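Local coordinates for protein lactate dehydrogenase, adjacent gene encodes predicted malate dehydrogenase (Cryptosporidium parvum, PDB 4ND3) that probably catalyses the reversible, NAD-dependent interconversion of (S)-lactate and pyruvate, at residues A[5-10]-A[26-31]. Sequence-based numbering, arbitrary orientation.
Sequences RKIAVI and DNLADV
The methyl of A29 is the small bump on which R5 and I7 close from two sides. A29 CB lies 3.6 Å from CB of R5 and 3.7 Å from CG1 of I7. Alanine suits this entry to the strand: its one carbon fills the dip floored by the carbonyl of R5, whose O is 3.3 Å from A29 CB, and is small enough to sit there while the strands lie close. I7 reaches it because CG1 lies beside its own backbone N (chi1 -61°) and the chain then extends, carrying CD1 past A29 to 4.0 Å from CD2 of L28, the side chains meeting at about a right angle. A branched chain is apt, since I7 also packs on V23 of helix 14-26 and L248 of helix 234-248. Farther along the same face, CG2 of V9 meets CG1 of V31 at 4.0 Å, two beta-branched residues presenting an apolar surface to helix 14-26, where V9 touches I19 and V31 touches A20.

The backbones run parallel, pairing K6 with D30 and I7 with V31. D30 N donates to O of R5 at 2.7 Å. I7 N donates almost straight (177°) to D30 O, so the residues flanking K6 hold its partner D30 by both N and O, as in a parallel ladder. K6 and D30 share the other face, partly exposed, as suits charged ends: K6 reaches the carbonyls of D69 and S71, and D30 takes the amide of K60 and a salt bridge from R4. R5 turns its guanidinium away to the carbonyl of E3 of a neighbouring subunit. A Schellman motif at N27, where asparagine tolerates positive phi, ends helix 14-26; strand 30-34 then pairs beside strand 6-10, completing the first beta-alpha-beta crossover of the Rossmann fold that binds NAD.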
ATOM      1  N   ARG A   5     -14.935   3.920 -10.240  1.00 34.87           N
ATOM      2  CA  ARG A   5     -15.584   4.627  -9.144  1.00 33.99           C
ATOM      3  C   ARG A   5     -15.339   6.116  -9.325  1.00 32.57           C
ATOM      4  O   ARG A   5     -14.295   6.516  -9.833  1.00 32.89           O
ATOM      5  CB  ARG A   5     -15.033   4.184  -7.785  1.00 34.56           C
ATOM      6  CG  ARG A   5     -15.107   2.690  -7.505  1.00 36.17           C
ATOM      7  CD  ARG A   5     -16.490   2.111  -7.760  1.00 37.08           C
ATOM      8  NE  ARG A   5     -16.624   0.772  -7.186  1.00 38.79           N
ATOM      9  CZ  ARG A   5     -17.640  -0.061  -7.417  1.00 40.34           C
ATOM     10  NH1 ARG A   5     -18.637   0.284  -8.228  1.00 40.75           N
ATOM     11  NH2 ARG A   5     -17.657  -1.257  -6.836  1.00 40.47           N
ATOM     12  N   LYS A   6     -16.295   6.931  -8.903  1.00 31.86           N
ATOM     13  CA  LYS A   6     -16.221   8.371  -9.119  1.00 31.74           C
ATOM     14  C   LYS A   6     -16.564   9.148  -7.857  1.00 29.98           C
ATOM     15  O   LYS A   6     -17.649   8.987  -7.296  1.00 29.17           O
ATOM     16  CB  LYS A   6     -17.169   8.766 -10.255  1.00 32.58           C
ATOM     17  CG  LYS A   6     -17.025  10.200 -10.724  1.00 34.21           C
ATOM     18  CD  LYS A   6     -17.943  10.477 -11.910  1.00 34.75           C
ATOM     19  CE  LYS A   6     -17.891  11.941 -12.307  1.00 36.01           C
ATOM     20  NZ  LYS A   6     -18.844  12.262 -13.404  1.00 36.32           N
ATOM     21  N   ILE A   7     -15.636   9.995  -7.416  1.00 28.71           N
ATOM     22  CA  ILE A   7     -15.873  10.873  -6.282  1.00 28.82           C
ATOM     23  C   ILE A   7     -15.879  12.319  -6.744  1.00 29.11           C
ATOM     24  O   ILE A   7     -14.936  12.768  -7.389  1.00 30.26           O
ATOM     25  CB  ILE A   7     -14.800  10.707  -5.185  1.00 27.92           C
ATOM     26  CG1 ILE A   7     -14.812   9.268  -4.655  1.00 28.02           C
ATOM     27  CG2 ILE A   7     -15.041  11.711  -4.063  1.00 27.79           C
ATOM     28  CD1 ILE A   7     -13.669   8.940  -3.718  1.00 28.15           C
ATOM     29  N   ALA A   8     -16.944  13.037  -6.402  1.00 29.78           N
ATOM     30  CA  ALA A   8     -17.048  14.466  -6.673  1.00 30.36           C
ATOM     31  C   ALA A   8     -16.709  15.241  -5.413  1.00 30.32           C
ATOM     32  O   ALA A   8     -17.312  15.021  -4.362  1.00 31.42           O
ATOM     33  CB  ALA A   8     -18.446  14.822  -7.143  1.00 30.69           C
ATOM     34  N   VAL A   9     -15.733  16.137  -5.520  1.00 29.26           N
ATOM     35  CA  VAL A   9     -15.360  17.005  -4.420  1.00 29.23           C
ATOM     36  C   VAL A   9     -15.866  18.421  -4.711  1.00 30.11           C
ATOM     37  O   VAL A   9     -15.375  19.094  -5.624  1.00 29.15           O
ATOM     38  CB  VAL A   9     -13.835  17.015  -4.214  1.00 28.70           C
ATOM     39  CG1 VAL A   9     -13.473  17.867  -3.014  1.00 28.53           C
ATOM     40  CG2 VAL A   9     -13.314  15.594  -4.039  1.00 29.28           C
ATOM     41  N   ILE A  10     -16.851  18.863  -3.933  1.00 31.05           N
ATOM     42  CA  ILE A  10     -17.467  20.172  -4.131  1.00 31.38           C
ATOM     43  C   ILE A  10     -16.783  21.188  -3.230  1.00 31.19           C
ATOM     44  O   ILE A  10     -17.033  21.240  -2.022  1.00 30.25           O
ATOM     45  CB  ILE A  10     -18.979  20.156  -3.841  1.00 31.94           C
ATOM     46  CG1 ILE A  10     -19.649  18.924  -4.464  1.00 32.85           C
ATOM     47  CG2 ILE A  10     -19.622  21.444  -4.345  1.00 31.97           C
ATOM     48  CD1 ILE A  10     -19.379  18.724  -5.942  1.00 34.11           C
ATOM     49  N   ASP A  26      -4.249   6.682  -3.722  1.00 31.42           N
ATOM     50  CA  ASP A  26      -4.733   5.342  -3.380  1.00 32.07           C
ATOM     51  C   ASP A  26      -5.421   4.615  -4.543  1.00 32.09           C
ATOM     52  O   ASP A  26      -5.754   3.435  -4.416  1.00 31.32           O
ATOM     53  CB  ASP A  26      -5.702   5.415  -2.192  1.00 32.69           C
ATOM     54  CG  ASP A  26      -5.034   5.886  -0.908  1.00 33.45           C
ATOM     55  OD1 ASP A  26      -3.792   5.848  -0.806  1.00 34.66           O
ATOM     56  OD2 ASP A  26      -5.764   6.292   0.017  1.00 35.45           O
ATOM     57  N   ASN A  27      -5.634   5.310  -5.663  1.00 31.68           N
ATOM     58  CA  ASN A  27      -6.417   4.781  -6.784  1.00 31.57           C
ATOM     59  C   ASN A  27      -7.782   4.255  -6.319  1.00 30.50           C
ATOM     60  O   ASN A  27      -8.252   3.210  -6.773  1.00 29.71           O
ATOM     61  CB  ASN A  27      -5.634   3.699  -7.538  1.00 32.51           C
ATOM     62  CG  ASN A  27      -6.262   3.336  -8.877  1.00 33.45           C
ATOM     63  OD1 ASN A  27      -6.903   4.156  -9.534  1.00 35.06           O
ATOM     64  ND2 ASN A  27      -6.069   2.100  -9.291  1.00 35.44           N
ATOM     65  N   LEU A  28      -8.403   4.997  -5.404  1.00 29.96           N
ATOM     66  CA  LEU A  28      -9.714   4.646  -4.856  1.00 29.78           C
ATOM     67  C   LEU A  28     -10.834   4.926  -5.855  1.00 29.77           C
ATOM     68  O   LEU A  28     -11.833   4.208  -5.890  1.00 29.31           O
ATOM     69  CB  LEU A  28      -9.970   5.433  -3.564  1.00 29.69           C
ATOM     70  CG  LEU A  28     -11.323   5.239  -2.869  1.00 29.90           C
ATOM     71  CD1 LEU A  28     -11.466   3.812  -2.373  1.00 29.71           C
ATOM     72  CD2 LEU A  28     -11.494   6.232  -1.729  1.00 29.33           C
ATOM     73  N   ALA A  29     -10.663   5.978  -6.653  1.00 28.83           N
ATOM     74  CA  ALA A  29     -11.681   6.410  -7.610  1.00 28.72           C
ATOM     75  C   ALA A  29     -11.123   7.475  -8.549  1.00 28.77           C
ATOM     76  O   ALA A  29     -10.020   7.981  -8.346  1.00 25.85           O
ATOM     77  CB  ALA A  29     -12.884   6.972  -6.870  1.00 28.99           C
ATOM     78  N   ASP A  30     -11.896   7.808  -9.577  1.00 29.47           N
ATOM     79  CA  ASP A  30     -11.663   9.041 -10.320  1.00 30.89           C
ATOM     80  C   ASP A  30     -12.232  10.181  -9.494  1.00 30.24           C
ATOM     81  O   ASP A  30     -13.166   9.983  -8.718  1.00 29.85           O
ATOM     82  CB  ASP A  30     -12.340   9.007 -11.691  1.00 31.91           C
ATOM     83  CG  ASP A  30     -11.657   8.067 -12.657  1.00 32.80           C
ATOM     84  OD1 ASP A  30     -10.481   7.702 -12.439  1.00 34.01           O
ATOM     85  OD2 ASP A  30     -12.301   7.703 -13.657  1.00 35.17           O
ATOM     86  N   VAL A  31     -11.655  11.366  -9.658  1.00 30.59           N
ATOM     87  CA  VAL A  31     -12.047  12.535  -8.882  1.00 31.13           C
ATOM     88  C   VAL A  31     -12.473  13.677  -9.795  1.00 32.04           C
ATOM     89  O   VAL A  31     -11.804  13.966 -10.794  1.00 32.19           O
ATOM     90  CB  VAL A  31     -10.887  13.031  -7.995  1.00 31.07           C
ATOM     91  CG1 VAL A  31     -11.295  14.287  -7.234  1.00 31.17           C
ATOM     92  CG2 VAL A  31     -10.448  11.935  -7.034  1.00 31.26           C
TER